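PDB 4LKS: glycosyl hydrolase, family 31/fibronectin type III domain protein from Clostridium perfringens, which carries a family 32 carbohydrate-binding module that binds galactose and probably helps direct the parent family 31 glycoside hydrolase to galactose-bearing glycans. Local coordinates for residues R88-T93 with N121-R126; T99-N103 with I136-L141. All blocks are in the same frame, centred on the assembly; numbering follows the deposited sequence.

Interaction 1: R88-T93 with N121-R126. With GAL (beta-D-galactopyranose), chain D.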
ATOM      1  N   ARG A  88      12.611  -7.203   5.457  1.00 19.92           N
ATOM      2  CA  ARG A  88      11.349  -7.854   5.130  1.00 19.97           C
ATOM      3  C   ARG A  88      10.263  -7.495   6.129  1.00 16.72           C
ATOM      4  O   ARG A  88       9.098  -7.873   5.957  1.00 19.58           O
ATOM      5  CB  ARG A  88      11.531  -9.367   5.106  1.00 23.64           C
ATOM      6  CG  ARG A  88      12.166  -9.953   6.372  1.00 32.20           C
ATOM      7  CD  ARG A  88      11.138 -10.539   7.341  1.00 29.81           C
ATOM      8  NE  ARG A  88      11.769 -11.013   8.576  1.00 34.99           N
ATOM      9  CZ  ARG A  88      11.881 -12.293   8.927  1.00 42.97           C
ATOM     10  NH1 ARG A  88      11.392 -13.248   8.148  1.00 43.33           N
ATOM     11  NH2 ARG A  88      12.474 -12.619  10.067  1.00 43.95           N
ATOM     12  N   ASN A  89      10.638  -6.768   7.177  1.00 15.86           N
ATOM     13  CA  ASN A  89       9.692  -6.483   8.241  1.00 16.94           C
ATOM     14  C   ASN A  89       8.510  -5.644   7.771  1.00 13.69           C
ATOM     15  O   ASN A  89       8.647  -4.455   7.446  1.00 13.62           O
ATOM     16  CB  ASN A  89      10.384  -5.849   9.448  1.00 13.62           C
ATOM     17  CG  ASN A  89      11.009  -6.878  10.365  1.00 26.28           C
ATOM     18  OD1 ASN A  89      11.013  -8.070  10.066  1.00 22.47           O
ATOM     19  ND2 ASN A  89      11.560  -6.417  11.483  1.00 22.70           N
ATOM     20  N   GLY A  90       7.351  -6.299   7.733  1.00 12.83           N
ATOM     21  CA  GLY A  90       6.116  -5.656   7.334  1.00 11.31           C
ATOM     22  C   GLY A  90       5.723  -5.894   5.891  1.00 12.15           C
ATOM     23  O   GLY A  90       4.727  -5.337   5.459  1.00 11.59           O
ATOM     24  N   HIS A  91       6.485  -6.702   5.150  1.00 11.91           N
ATOM     25  CA  HIS A  91       6.119  -7.041   3.767  1.00 11.03           C
ATOM     26  C   HIS A  91       4.692  -7.573   3.701  1.00 11.65           C
ATOM     27  O   HIS A  91       4.354  -8.552   4.374  1.00 13.11           O
ATOM     28  CB  HIS A  91       7.069  -8.085   3.184  1.00 10.40           C
ATOM     29  CG  HIS A  91       8.370  -7.526   2.699  1.00 12.22           C
ATOM     30  ND1 HIS A  91       9.181  -8.208   1.821  1.00 17.33           N
ATOM     31  CD2 HIS A  91       8.985  -6.345   2.944  1.00 11.35           C
ATOM     32  CE1 HIS A  91      10.245  -7.474   1.546  1.00 17.07           C
ATOM     33  NE2 HIS A  91      10.151  -6.340   2.216  1.00 15.55           N
ATOM     34  N   VAL A  92       3.847  -6.936   2.900  1.00  9.99           N
ATOM     35  CA  VAL A  92       2.436  -7.314   2.832  1.00  8.89           C
ATOM     36  C   VAL A  92       2.241  -8.471   1.854  1.00 12.48           C
ATOM     37  O   VAL A  92       2.688  -8.408   0.702  1.00 10.77           O
ATOM     38  CB  VAL A  92       1.571  -6.116   2.408  1.00  8.75           C
ATOM     39  CG1 VAL A  92       0.133  -6.554   2.190  1.00 10.69           C
ATOM     40  CG2 VAL A  92       1.659  -5.001   3.469  1.00  9.59           C
ATOM     41  N   THR A  93       1.581  -9.538   2.305  1.00 11.03           N
ATOM     42  CA  THR A  93       1.367 -10.698   1.432  1.00 10.12           C
ATOM     43  C   THR A  93      -0.100 -10.937   1.068  1.00 10.05           C
ATOM     44  O   THR A  93      -0.389 -11.643   0.104  1.00 11.28           O
ATOM     45  CB  THR A  93       1.982 -12.000   2.017  1.00 12.13           C
ATOM     46  OG1 THR A  93       1.162 -12.478   3.090  1.00 14.81           O
ATOM     47  CG2 THR A  93       3.393 -11.748   2.529  1.00 11.56           C
ATOM     48  N   ASN A 121      10.497 -15.648   3.736  1.00 21.48           N
ATOM     49  CA  ASN A 121      10.839 -14.521   4.590  1.00 27.40           C
ATOM     50  C   ASN A 121      10.694 -13.138   3.966  1.00 29.30           C
ATOM     51  O   ASN A 121      10.706 -12.151   4.684  1.00 32.99           O
ATOM     52  CB  ASN A 121      12.225 -14.699   5.230  1.00 27.49           C
ATOM     53  CG  ASN A 121      13.265 -15.212   4.258  1.00 36.66           C
ATOM     54  OD1 ASN A 121      13.357 -14.755   3.120  1.00 32.55           O
ATOM     55  ND2 ASN A 121      14.063 -16.173   4.711  1.00 56.48           N
ATOM     56  N   ALA A 122      10.539 -13.061   2.647  1.00 18.83           N
ATOM     57  CA  ALA A 122      10.347 -11.773   1.985  1.00 20.37           C
ATOM     58  C   ALA A 122       9.496 -11.965   0.742  1.00 20.14           C
ATOM     59  O   ALA A 122       9.306 -13.091   0.290  1.00 15.86           O
ATOM     60  CB  ALA A 122      11.686 -11.151   1.619  1.00 24.07           C
ATOM     61  N   LEU A 123       8.985 -10.876   0.181  1.00 14.16           N
ATOM     62  CA  LEU A 123       8.271 -10.978  -1.090  1.00 13.13           C
ATOM     63  C   LEU A 123       9.214 -11.467  -2.189  1.00 15.23           C
ATOM     64  O   LEU A 123      10.411 -11.162  -2.178  1.00 17.71           O
ATOM     65  CB  LEU A 123       7.628  -9.641  -1.481  1.00 15.72           C
ATOM     66  CG  LEU A 123       6.440  -9.183  -0.636  1.00 14.11           C
ATOM     67  CD1 LEU A 123       5.852  -7.910  -1.234  1.00 23.12           C
ATOM     68  CD2 LEU A 123       5.382 -10.259  -0.593  1.00 16.01           C
ATOM     69  N   ALA A 124       8.675 -12.244  -3.121  1.00 14.65           N
ATOM     70  CA  ALA A 124       9.447 -12.746  -4.257  1.00 13.84           C
ATOM     71  C   ALA A 124       9.914 -11.589  -5.134  1.00 18.28           C
ATOM     72  O   ALA A 124      11.047 -11.578  -5.626  1.00 19.68           O
ATOM     73  CB  ALA A 124       8.622 -13.727  -5.062  1.00 18.48           C
ATOM     74  N   ASN A 125       9.027 -10.620  -5.337  1.00 14.32           N
ATOM     75  CA  ASN A 125       9.357  -9.423  -6.090  1.00 13.73           C
ATOM     76  C   ASN A 125       9.680  -8.330  -5.092  1.00 11.42           C
ATOM     77  O   ASN A 125       8.782  -7.833  -4.404  1.00 14.02           O
ATOM     78  CB  ASN A 125       8.168  -9.022  -6.970  1.00 12.10           C
ATOM     79  CG  ASN A 125       8.412  -7.748  -7.762  1.00 14.11           C
ATOM     80  OD1 ASN A 125       9.496  -7.170  -7.738  1.00 16.35           O
ATOM     81  ND2 ASN A 125       7.390  -7.308  -8.480  1.00 14.13           N
ATOM     82  N   ARG A 126      10.965  -7.979  -4.989  1.00 13.80           N
ATOM     83  CA  ARG A 126      11.405  -6.949  -4.048  1.00 16.38           C
ATOM     84  C   ARG A 126      11.211  -5.550  -4.612  1.00 13.01           C
ATOM     85  O   ARG A 126      11.474  -4.553  -3.924  1.00 13.99           O
ATOM     86  CB  ARG A 126      12.878  -7.139  -3.654  1.00 14.85           C
ATOM     87  CG  ARG A 126      13.184  -8.422  -2.884  1.00 26.70           C
ATOM     88  CD  ARG A 126      12.460  -8.488  -1.545  1.00 23.37           C
ATOM     89  NE  ARG A 126      12.833  -7.414  -0.621  1.00 30.40           N
ATOM     90  CZ  ARG A 126      13.712  -7.541   0.372  1.00 36.50           C
ATOM     91  NH1 ARG A 126      14.334  -8.696   0.572  1.00 32.59           N
ATOM     92  NH2 ARG A 126      13.976  -6.510   1.164  1.00 36.09           N
TER
HETATM   93  C1  GAL D 202      13.002  -3.774  13.667  1.00 39.53           C
HETATM   94  C2  GAL D 202      12.743  -2.788  12.511  1.00 29.99           C
HETATM   95  C3  GAL D 202      11.467  -1.998  12.759  1.00 25.64           C
HETATM   96  C4  GAL D 202      10.295  -2.974  12.956  1.00 21.98           C
HETATM   97  C5  GAL D 202      10.622  -3.905  14.105  1.00 23.07           C
HETATM   98  C6  GAL D 202       9.576  -4.999  14.326  1.00 27.58           C
HETATM   99  O1  GAL D 202      14.107  -4.591  13.389  1.00 43.90           O
HETATM  100  O2  GAL D 202      13.806  -1.843  12.347  1.00 29.57           O
HETATM  101  O3  GAL D 202      11.168  -1.170  11.638  1.00 20.30           O
HETATM  102  O4  GAL D 202      10.112  -3.754  11.776  1.00 19.41           O
HETATM  103  O5  GAL D 202      11.862  -4.612  13.857  1.00 26.40           O
HETATM  104  O6  GAL D 202       9.897  -5.804  15.455  1.00 31.63           O

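Interaction 2: T99-N103 with I136-L141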
ATOM      1  N   THR A  99     -12.217   1.843  -2.165  1.00  9.32           N
ATOM      2  CA  THR A  99     -12.125   3.226  -2.621  1.00  9.34           C
ATOM      3  C   THR A  99     -13.370   3.993  -2.237  1.00  9.17           C
ATOM      4  O   THR A  99     -14.418   3.407  -1.963  1.00 10.79           O
ATOM      5  CB  THR A  99     -11.905   3.351  -4.145  1.00  8.92           C
ATOM      6  OG1 THR A  99     -12.964   2.701  -4.848  1.00 10.66           O
ATOM      7  CG2 THR A  99     -10.574   2.736  -4.566  1.00  8.78           C
ATOM      8  N   SER A 100     -13.263   5.313  -2.238  1.00  7.64           N
ATOM      9  CA  SER A 100     -14.433   6.147  -1.993  1.00  8.77           C
ATOM     10  C   SER A 100     -14.281   7.524  -2.603  1.00  9.77           C
ATOM     11  O   SER A 100     -13.177   7.930  -2.991  1.00  9.45           O
ATOM     12  CB  SER A 100     -14.721   6.255  -0.496  1.00 11.36           C
ATOM     13  OG  SER A 100     -13.729   7.009   0.152  1.00 12.26           O
ATOM     14  N   LEU A 101     -15.402   8.234  -2.699  1.00 10.35           N
ATOM     15  CA  LEU A 101     -15.384   9.616  -3.132  1.00 11.57           C
ATOM     16  C   LEU A 101     -15.349  10.574  -1.954  1.00 12.09           C
ATOM     17  O   LEU A 101     -15.073  11.764  -2.139  1.00 14.53           O
ATOM     18  CB  LEU A 101     -16.611   9.898  -3.997  1.00 11.53           C
ATOM     19  CG  LEU A 101     -16.645   9.112  -5.307  1.00 15.21           C
ATOM     20  CD1 LEU A 101     -18.035   9.126  -5.918  1.00 23.07           C
ATOM     21  CD2 LEU A 101     -15.632   9.678  -6.289  1.00 17.17           C
ATOM     22  N   ASP A 102     -15.601  10.065  -0.746  1.00 11.84           N
ATOM     23  CA  ASP A 102     -15.831  10.953   0.407  1.00 14.35           C
ATOM     24  C   ASP A 102     -15.167  10.538   1.723  1.00 13.37           C
ATOM     25  O   ASP A 102     -15.420  11.156   2.767  1.00 15.30           O
ATOM     26  CB  ASP A 102     -17.336  11.109   0.639  1.00 14.38           C
ATOM     27  CG  ASP A 102     -18.006   9.800   1.016  1.00 17.54           C
ATOM     28  OD1 ASP A 102     -17.332   8.739   1.061  1.00 13.00           O
ATOM     29  OD2 ASP A 102     -19.230   9.829   1.269  1.00 20.61           O
ATOM     30  N   ASN A 103     -14.325   9.503   1.683  1.00 11.12           N
ATOM     31  CA  ASN A 103     -13.666   8.976   2.886  1.00 10.85           C
ATOM     32  C   ASN A 103     -14.669   8.459   3.927  1.00 15.91           C
ATOM     33  O   ASN A 103     -14.345   8.342   5.108  1.00 17.09           O
ATOM     34  CB  ASN A 103     -12.726  10.026   3.508  1.00 13.35           C
ATOM     35  CG  ASN A 103     -11.735   9.434   4.494  1.00 12.76           C
ATOM     36  OD1 ASN A 103     -11.216   8.337   4.294  1.00 13.33           O
ATOM     37  ND2 ASN A 103     -11.468  10.164   5.579  1.00 17.75           N
ATOM     38  N   ILE A 136     -12.260   2.352 -11.470  1.00  8.68           N
ATOM     39  CA  ILE A 136     -13.193   2.936 -10.512  1.00  9.44           C
ATOM     40  C   ILE A 136     -12.772   4.366 -10.183  1.00 10.01           C
ATOM     41  O   ILE A 136     -11.603   4.652  -9.937  1.00  9.33           O
ATOM     42  CB  ILE A 136     -13.323   2.054  -9.241  1.00  8.69           C
ATOM     43  CG1 ILE A 136     -14.360   2.629  -8.272  1.00 10.42           C
ATOM     44  CG2 ILE A 136     -11.961   1.850  -8.564  1.00 11.15           C
ATOM     45  CD1 ILE A 136     -14.851   1.605  -7.240  1.00  9.79           C
ATOM     46  N   ASN A 137     -13.736   5.277 -10.232  1.00  8.14           N
ATOM     47  CA  ASN A 137     -13.490   6.679  -9.940  1.00 10.16           C
ATOM     48  C   ASN A 137     -13.399   6.866  -8.429  1.00  9.44           C
ATOM     49  O   ASN A 137     -14.287   6.446  -7.694  1.00 12.22           O
ATOM     50  CB  ASN A 137     -14.625   7.513 -10.534  1.00 12.15           C
ATOM     51  CG  ASN A 137     -14.425   9.002 -10.346  1.00 10.83           C
ATOM     52  OD1 ASN A 137     -15.076   9.626  -9.507  1.00 13.94           O
ATOM     53  ND2 ASN A 137     -13.539   9.590 -11.148  1.00 10.60           N
ATOM     54  N   ALA A 138     -12.308   7.471  -7.961  1.00  8.84           N
ATOM     55  CA  ALA A 138     -12.036   7.531  -6.532  1.00 10.74           C
ATOM     56  C   ALA A 138     -11.158   8.710  -6.189  1.00 10.26           C
ATOM     57  O   ALA A 138     -10.235   9.053  -6.944  1.00 10.32           O
ATOM     58  CB  ALA A 138     -11.346   6.247  -6.086  1.00 12.89           C
ATOM     59  N   GLN A 139     -11.417   9.312  -5.031  1.00  9.47           N
ATOM     60  CA  GLN A 139     -10.497  10.309  -4.482  1.00  9.28           C
ATOM     61  C   GLN A 139      -9.793   9.777  -3.227  1.00 10.22           C
ATOM     62  O   GLN A 139      -8.843  10.372  -2.728  1.00 10.57           O
ATOM     63  CB  GLN A 139     -11.208  11.634  -4.181  1.00 11.91           C
ATOM     64  CG  GLN A 139     -10.233  12.717  -3.737  1.00 11.91           C
ATOM     65  CD  GLN A 139     -10.838  14.102  -3.657  1.00 16.61           C
ATOM     66  OE1 GLN A 139     -12.056  14.272  -3.733  1.00 16.11           O
ATOM     67  NE2 GLN A 139      -9.981  15.102  -3.490  1.00 15.64           N
ATOM     68  N   TYR A 140     -10.268   8.648  -2.714  1.00  8.64           N
ATOM     69  CA  TYR A 140      -9.632   8.022  -1.553  1.00  8.23           C
ATOM     70  C   TYR A 140      -9.464   6.542  -1.820  1.00  8.24           C
ATOM     71  O   TYR A 140     -10.360   5.892  -2.379  1.00  9.54           O
ATOM     72  CB  TYR A 140     -10.493   8.208  -0.290  1.00  8.98           C
ATOM     73  CG  TYR A 140     -10.808   9.649   0.020  1.00  8.84           C
ATOM     74  CD1 TYR A 140     -11.872  10.298  -0.611  1.00 10.09           C
ATOM     75  CD2 TYR A 140     -10.051  10.356   0.940  1.00 12.54           C
ATOM     76  CE1 TYR A 140     -12.162  11.624  -0.336  1.00 11.78           C
ATOM     77  CE2 TYR A 140     -10.330  11.676   1.220  1.00 12.32           C
ATOM     78  CZ  TYR A 140     -11.386  12.301   0.580  1.00 11.86           C
ATOM     79  OH  TYR A 140     -11.654  13.621   0.866  1.00 15.79           O
ATOM     80  N   LEU A 141      -8.325   5.998  -1.402  1.00  7.77           N
ATOM     81  CA  LEU A 141      -8.098   4.567  -1.484  1.00  7.39           C
ATOM     82  C   LEU A 141      -7.586   4.092  -0.136  1.00  8.45           C
ATOM     83  O   LEU A 141      -6.615   4.627   0.382  1.00  7.97           O
ATOM     84  CB  LEU A 141      -7.096   4.233  -2.609  1.00 10.21           C
ATOM     85  CG  LEU A 141      -6.843   2.737  -2.860  1.00  8.05           C
ATOM     86  CD1 LEU A 141      -6.627   2.419  -4.355  1.00  8.23           C
ATOM     87  CD2 LEU A 141      -5.673   2.214  -2.019  1.00  9.45           C
TER
HETATM   88  O   HOH W   1     -14.689   4.906  -5.085  1.00 14.31           O
HETATM   89  O   HOH W   2     -14.382  12.982  -4.514  1.00 18.56           O

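Interaction 1: R88-T93 with N121-R126
His-91 meets Ala-122, Leu-123 and Arg-126 where two loops at the galactose-binding end of a beta-sandwich carbohydrate-binding module lie against each other. Residues 88-91 form a type II beta turn, closed by the backbone bond from His-91 N to Arg-88 O, and this turn presents Asn-89 to the sugar while its flanking side chains face the loop 121-126.

The polar contact between the segments is directional. Leu-123 N donates to His-91 ND1 over 3.1 Å, nearly straight at 172° and almost in the plane of the imidazole. Because NE2 of the same ring is bonded to Arg-84 O, both ring nitrogens are engaged and the rotation of the imidazole is fixed. Arg-84 is itself a galactose ligand, which makes His-91 a second-shell residue of the pocket.

Packing surrounds this bond. The Arg-126 chain, folded back at chi2 and chi3 (both -62°), brings its guanidinium to the edge of the imidazole, with NE 3.4 Å from His-91 CE1. The two planes stand 76° apart, so the ring edge points at a guanidinium face. Arg-88 CA lies over one face of the ring, and the Leu-123 methyl CD2 reaches Thr-93 CG2 at 4.0 Å. Farther out, the aliphatic part of Arg-88 runs past Asn-121 O; its NH1 comes within 3.4 Å of Asn-121 CB, while NH2 forms a salt bridge with Asp-151.

Within these segments Asn-89 meets the sugar, alongside His-53 and Arg-84 from elsewhere in the pocket. Its carboxamide is held on its oxygen side by Asp-151 N and more weakly by Arg-88 NE. That leaves ND2 directed at galactose, where it donates to O4 over 3.0 Å and, more weakly, to the ring oxygen O5.

Interaction 2: T99-N103 with I136-L141
The first torsion of Tyr-140 (chi1 -56°), with CG anti to the carbonyl carbon, lays its ring against the turn after Ser-100; that of Asn-103 (chi1 -164°) carries the amide out past the CD2 side of the ring, CB itself being set over the ring by the backbone of the turn. The result is a CH-pi contact, with Asn-103 CB 3.7 Å from the centroid of the Tyr-140 ring and only 13° off its normal. The Asn-103 amide runs out nearly parallel to the ring. Backbone oxygens approach the ring at its edge instead, Leu-101 O lying 3.4 Å from Tyr-140 CE1.

Ser-100 pairs with the corner through both its N and its O. Its N donates to Tyr-140 O, and its carbonyl oxygen accepts from both Gln-139 N and Tyr-140 N, each at 3.0 Å, the two donors arriving from opposite faces of the carbonyl plane. Its hydroxyl accepts from Asn-103 N, an ST motif that fastens the turn on which the CH-pi contact depends.

Thr-99 points to the other side of the sheet, with Leu-141. Its CB packs 3.5 Å from Ala-138 CB, while OG1 passes 3.2 Å from Ile-136 CD1 and hydrogen-bonds with a water, which donates to Asn-137 O. A second water donates to both Leu-101 O and Gln-139 OE1, and Leu-101 CD2 rests against Asn-137 OD1. The amide nitrogens turn elsewhere, Gln-139 NE2 to Leu-70 O and Asn-137 ND2 to Asp-75 OD1.

Gln-139 and Tyr-140 facing Ser-100 together make a classic beta bulge. It sits where the chain turns a corner between strands 129-138 and 140-148, passing from the four-stranded to the five-stranded antiparallel sheet of the beta-sandwich typical of F5/8 type C domains.

Interactions 1 and 2 lie on opposite sides of the centre of one beta-sandwich, their centres about 27 Å apart. They are connected through the chain, since strand 92-93 is followed closely by strand 95-100. Both are partly buried: in interaction 1 His-91, Val-92, Ala-122 and Leu-123 are buried with the arginines at the margin, while in interaction 2 Thr-99, Ser-100, Ala-138 and Leu-141 are buried and Leu-101 and Asn-137 exposed. In interaction 1 side chains of the sugar-binding turn pack on the backbone and side chains of a neighbouring loop, which probably helps hold the turn that carries Asn-89. In interaction 2 backbone pairing dominates, joining strand ends far from the sugar.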